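Local coordinates for protein poly-beta-1,6-N-acetyl-D-glucosamine N-deacetylase (PDB 4U10) that probably removes N-acetyl groups from poly-beta-1,6-N-acetyl-D-glucosamine through its metal-binding polysaccharide deacetylase domain, the part of the longer protein present here, at residues E179-N182 with R183-D187; A220-S224 with G225-H229. All coordinates share one frame; numbering follows the deposited sequence. Where two conformers were deposited one is given.

Contact 1. Residues E179-N182 with R183-D187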
loop_
_atom_site.group_PDB
_atom_site.type_symbol
_atom_site.label_atom_id
_atom_site.label_comp_id
_atom_site.label_asym_id
_atom_site.label_seq_id
_atom_site.Cartn_x
_atom_site.Cartn_y
_atom_site.Cartn_z
ATOM N N GLU A 179 -9.986 -23.993 4.188
ATOM C CA GLU A 179 -9.716 -23.643 2.788
ATOM C C GLU A 179 -9.427 -22.104 2.693
ATOM O O GLU A 179 -8.510 -21.666 2.040
ATOM C CB GLU A 179 -10.899 -24.075 1.901
ATOM C CG GLU A 179 -11.278 -25.557 2.025
ATOM C CD GLU A 179 -12.368 -26.059 1.054
ATOM O OE1 GLU A 179 -13.585 -25.639 1.099
ATOM O OE2 GLU A 179 -11.956 -26.922 0.197
ATOM N N TYR A 180 -10.215 -21.304 3.385
ATOM C CA TYR A 180 -10.093 -19.869 3.354
ATOM C C TYR A 180 -8.737 -19.442 3.945
ATOM O O TYR A 180 -7.978 -18.643 3.351
ATOM C CB TYR A 180 -11.309 -19.273 4.116
ATOM C CG TYR A 180 -11.178 -17.830 4.457
ATOM C CD1 TYR A 180 -10.659 -16.905 3.525
ATOM C CD2 TYR A 180 -11.555 -17.365 5.735
ATOM C CE1 TYR A 180 -10.535 -15.595 3.865
ATOM C CE2 TYR A 180 -11.430 -16.052 6.076
ATOM C CZ TYR A 180 -10.891 -15.174 5.170
ATOM O OH TYR A 180 -10.749 -13.854 5.562
ATOM N N LYS A 181 -8.382 -20.011 5.082
ATOM C CA LYS A 181 -7.109 -19.662 5.670
ATOM C C LYS A 181 -5.938 -20.032 4.785
ATOM O O LYS A 181 -4.940 -19.281 4.697
ATOM C CB LYS A 181 -6.911 -20.274 7.052
ATOM C CG LYS A 181 -5.552 -19.854 7.616
ATOM C CD LYS A 181 -5.337 -20.150 9.091
ATOM C CE LYS A 181 -4.079 -19.475 9.615
ATOM N NZ LYS A 181 -4.199 -17.989 9.498
ATOM N N ASN A 182 -5.985 -21.223 4.197
ATOM C CA ASN A 182 -5.003 -21.723 3.250
ATOM C C ASN A 182 -4.805 -20.763 2.063
ATOM O O ASN A 182 -3.730 -20.567 1.581
ATOM C CB ASN A 182 -5.511 -23.068 2.656
ATOM C CG ASN A 182 -5.124 -24.288 3.483
ATOM O OD1 ASN A 182 -4.521 -24.185 4.561
ATOM N ND2 ASN A 182 -5.465 -25.477 2.954
ATOM N N ARG A 183 -5.932 -20.276 1.540
ATOM C CA ARG A 183 -5.940 -19.357 0.408
ATOM C C ARG A 183 -5.144 -18.090 0.766
ATOM O O ARG A 183 -4.317 -17.692 -0.008
ATOM C CB ARG A 183 -7.373 -18.988 -0.053
ATOM C CG ARG A 183 -7.416 -17.976 -1.195
ATOM C CD ARG A 183 -8.725 -18.010 -1.993
ATOM N NE ARG A 183 -9.888 -17.767 -1.128
ATOM C CZ ARG A 183 -10.325 -16.565 -0.718
ATOM N NH1 ARG A 183 -9.751 -15.421 -1.131
ATOM N NH2 ARG A 183 -11.346 -16.497 0.116
ATOM N N LEU A 184 -5.348 -17.523 1.962
ATOM C CA LEU A 184 -4.552 -16.381 2.397
ATOM C C LEU A 184 -3.079 -16.693 2.697
ATOM O O LEU A 184 -2.143 -15.970 2.259
ATOM C CB LEU A 184 -5.177 -15.756 3.632
ATOM C CG LEU A 184 -6.657 -15.487 3.668
ATOM C CD1 LEU A 184 -6.968 -14.664 4.911
ATOM C CD2 LEU A 184 -7.200 -14.820 2.439
ATOM N N VAL A 185 -2.820 -17.772 3.443
ATOM C CA VAL A 185 -1.467 -18.129 3.757
ATOM C C VAL A 185 -0.651 -18.320 2.475
ATOM O O VAL A 185 0.444 -17.817 2.365
ATOM C CB VAL A 185 -1.392 -19.414 4.592
ATOM C CG1 VAL A 185 0.070 -19.819 4.785
ATOM C CG2 VAL A 185 -2.065 -19.180 5.954
ATOM N N GLN A 186 -1.160 -19.037 1.495
ATOM C CA GLN A 186 -0.312 -19.324 0.315
ATOM C C GLN A 186 -0.134 -18.106 -0.565
ATOM O O GLN A 186 0.945 -17.927 -1.126
ATOM C CB GLN A 186 -0.828 -20.517 -0.491
ATOM C CG GLN A 186 -1.008 -21.794 0.371
ATOM C CD GLN A 186 0.201 -22.108 1.281
ATOM O OE1 GLN A 186 0.072 -22.764 2.322
ATOM N NE2 GLN A 186 1.327 -21.592 0.937
ATOM N N ASP A 187 -1.204 -17.299 -0.707
ATOM C CA ASP A 187 -1.087 -16.078 -1.514
ATOM C C ASP A 187 -0.044 -15.142 -0.897
ATOM O O ASP A 187 0.817 -14.666 -1.603
ATOM C CB ASP A 187 -2.415 -15.345 -1.629
ATOM C CG ASP A 187 -2.313 -14.123 -2.519
ATOM O OD1 ASP A 187 -1.960 -13.081 -1.940
ATOM O OD2 ASP A 187 -2.512 -14.256 -3.754
#

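Contact 2. Residues A220-S224 with G225-H229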
loop_
_atom_site.group_PDB
_atom_site.type_symbol
_atom_site.label_atom_id
_atom_site.label_comp_id
_atom_site.label_asym_id
_atom_site.label_seq_id
_atom_site.Cartn_x
_atom_site.Cartn_y
_atom_site.Cartn_z
ATOM N N ALA A 220 -2.239 -14.991 8.771
ATOM C CA ALA A 220 -1.684 -15.457 7.481
ATOM C C ALA A 220 -0.478 -14.634 7.082
ATOM O O ALA A 220 0.502 -15.199 6.630
ATOM C CB ALA A 220 -2.734 -15.408 6.343
ATOM N N ALA A 221 -0.562 -13.302 7.240
ATOM C CA ALA A 221 0.511 -12.390 6.924
ATOM C C ALA A 221 1.683 -12.602 7.881
ATOM O O ALA A 221 2.859 -12.647 7.450
ATOM C CB ALA A 221 0.042 -10.952 6.997
ATOM N N LYS A 222 1.374 -12.667 9.170
ATOM C CA LYS A 222 2.373 -12.909 10.210
ATOM C C LYS A 222 3.192 -14.150 9.896
ATOM O O LYS A 222 4.409 -14.135 10.055
ATOM C CB LYS A 222 1.697 -13.024 11.587
ATOM C CG LYS A 222 2.499 -13.735 12.695
ATOM C CD LYS A 222 1.706 -13.587 13.986
ATOM C CE LYS A 222 2.171 -14.476 15.135
ATOM N NZ LYS A 222 1.460 -14.094 16.414
ATOM N N GLN A 223 2.559 -15.224 9.444
ATOM C CA GLN A 223 3.334 -16.404 9.114
ATOM C C GLN A 223 4.389 -16.199 8.034
ATOM O O GLN A 223 5.294 -17.018 7.938
ATOM C CB GLN A 223 2.479 -17.562 8.689
ATOM C CG GLN A 223 1.727 -18.185 9.803
ATOM C CD GLN A 223 0.971 -19.406 9.360
ATOM O OE1 GLN A 223 -0.234 -19.518 9.587
ATOM N NE2 GLN A 223 1.675 -20.338 8.734
ATOM N N SER A 224 4.237 -15.183 7.176
ATOM C CA SER A 224 5.246 -14.919 6.140
ATOM C C SER A 224 6.119 -13.713 6.440
ATOM O O SER A 224 6.822 -13.233 5.560
ATOM C CB SER A 224 4.602 -14.820 4.758
ATOM O OG SER A 224 4.203 -16.116 4.350
ATOM N N GLY A 225 6.116 -13.266 7.683
ATOM C CA GLY A 225 7.021 -12.216 8.133
ATOM C C GLY A 225 6.458 -10.824 8.121
ATOM O O GLY A 225 7.214 -9.864 8.176
HETATM N N MSE A 226 5.130 -10.684 8.041
HETATM C CA MSE A 226 4.525 -9.369 7.979
HETATM C C MSE A 226 3.601 -9.232 9.156
HETATM O O MSE A 226 2.351 -9.483 9.052
HETATM C CB MSE A 226 3.862 -9.234 6.631
HETATM C CG MSE A 226 4.897 -9.489 5.546
HETATM SE SE MSE A 226 3.988 -9.382 3.799
HETATM C CE MSE A 226 3.719 -11.142 3.235
ATOM N N THR A 227 4.209 -8.862 10.291
ATOM C CA THR A 227 3.496 -8.629 11.536
ATOM C C THR A 227 3.017 -7.179 11.597
ATOM O O THR A 227 2.001 -6.896 12.189
ATOM C CB THR A 227 4.414 -8.973 12.755
ATOM O OG1 THR A 227 4.584 -10.376 12.789
ATOM C CG2 THR A 227 3.792 -8.576 14.038
ATOM N N HIS A 228 3.759 -6.270 10.959
ATOM C CA HIS A 228 3.266 -4.917 10.702
ATOM C C HIS A 228 2.317 -4.892 9.506
ATOM O O HIS A 228 2.649 -5.326 8.411
ATOM C CB HIS A 228 4.427 -3.951 10.510
ATOM C CG HIS A 228 5.294 -3.853 11.717
ATOM N ND1 HIS A 228 4.953 -3.096 12.821
ATOM C CD2 HIS A 228 6.469 -4.435 12.008
ATOM C CE1 HIS A 228 5.879 -3.256 13.749
ATOM N NE2 HIS A 228 6.815 -4.053 13.268
ATOM N N HIS A 229 1.139 -4.366 9.726
ATOM C CA HIS A 229 0.151 -4.261 8.667
ATOM C C HIS A 229 -0.452 -2.867 8.591
ATOM O O HIS A 229 -0.787 -2.236 9.606
ATOM C CB HIS A 229 -0.874 -5.421 8.787
ATOM C CG HIS A 229 -1.640 -5.448 10.065
ATOM N ND1 HIS A 229 -2.868 -4.849 10.209
ATOM C CD2 HIS A 229 -1.370 -6.044 11.249
ATOM C CE1 HIS A 229 -3.330 -5.068 11.426
ATOM N NE2 HIS A 229 -2.422 -5.760 12.085
#

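Contact 1. Residues E179-N182 with R183-D187
Tyr180 and Arg183 bring the two flat groups of this helical turn together obliquely, with the ring and guanidinium planes 32° apart. NH2 of Arg183 comes at a slant to within 3.5 Å of CD1 of Tyr180. A bend at chi3 (58°) turns the end of the arginine chain toward the tyrosine ring.

Leu184 meets the same ring, likewise at a slant: its CD2 is 3.7 Å from Tyr180 CE1, and its CD1 lies 3.9 Å from the phenol OH. Hydrogen bonds to Val164 O and Asn214 anchor the hydroxyl end of the ring, while a salt bridge to Glu175 and the carbonyls of Ala163 and Ala166 fix the guanidinium. One residue further along, CG of Lys181 packs on CG2 of Val185 at 3.9 Å, and the lysine NZ reaches on to a salt bridge with Asp219.

Underneath runs regular alpha-helical bonding, four i-to-i+4 links in succession; the shortest, Val185 N to Lys181 O, is 2.9 Å and nearly straight at 171°. All this belongs to the first half of helix 177-199, whose Lys181, Leu184 and Val185 side chains lie against Val216 and Ala220 of helix 215-222, while the Asp187 carboxylate accepts hydrogen bonds from the backbone N of Asp146 and of Asn147 in a neighbouring loop.

Contact 2. Residues A220-S224 with G225-H229
Lys222 and Thr227 lie side by side and point the same way, with the lysine CG 4.0 Å from the threonine OG1. The lysine then runs on fully extended, so the meeting is confined to the root of its chain. Met226, modelled as selenomethionine, turns to different neighbours: its CB sits 4.2 Å from Ala221 CB, and a bend at chi3 (-102°) carries the terminal methyl CE to within 4.1 Å of Ser224 CB.

The turn between them is a Schellman motif ending helix 215-222. Met226 N donates to Ala221 O at 3.1 Å, and Gly225 N to Lys222 O at 3.0 Å, the latter also closing a type I beta turn. Gly225, at positive phi (96°), is the C-prime residue. Ala221 O takes a second bond from Ser224 N at 2.9 Å, and the two donors reach it from opposite faces of the carbonyl plane.

Beyond the turn the chain enters strand 228-230, completing the beta-alpha-beta unit begun by strand 205-207; Ala221 and Met226 both rest on Met206 of that strand.

Overall arrangement
Contact 1 lies farther from the chain centre than contact 2, yet each mixes buried and exposed residues. The former stays inside one helix, with regular backbone bonding, an aromatic ring, a leucine and charged groups tied to nearby loops and, for Lys181, to helix 215-222. At 220-229 a helix ends instead, with few side-chain contacts, a glycine at positive phi and a turn into a three-stranded parallel sheet. The two meet where helices 177-199 and 215-222 pack: Leu184 CB lies 3.7 Å from Ala220 CB, and Lys181 CE packs by Gln223 OE1. Neither supplies a zinc ligand; the side chains of His149 and His144, which share one zinc, lie about 11 Å from Arg183's and about 9 Å from Met226's.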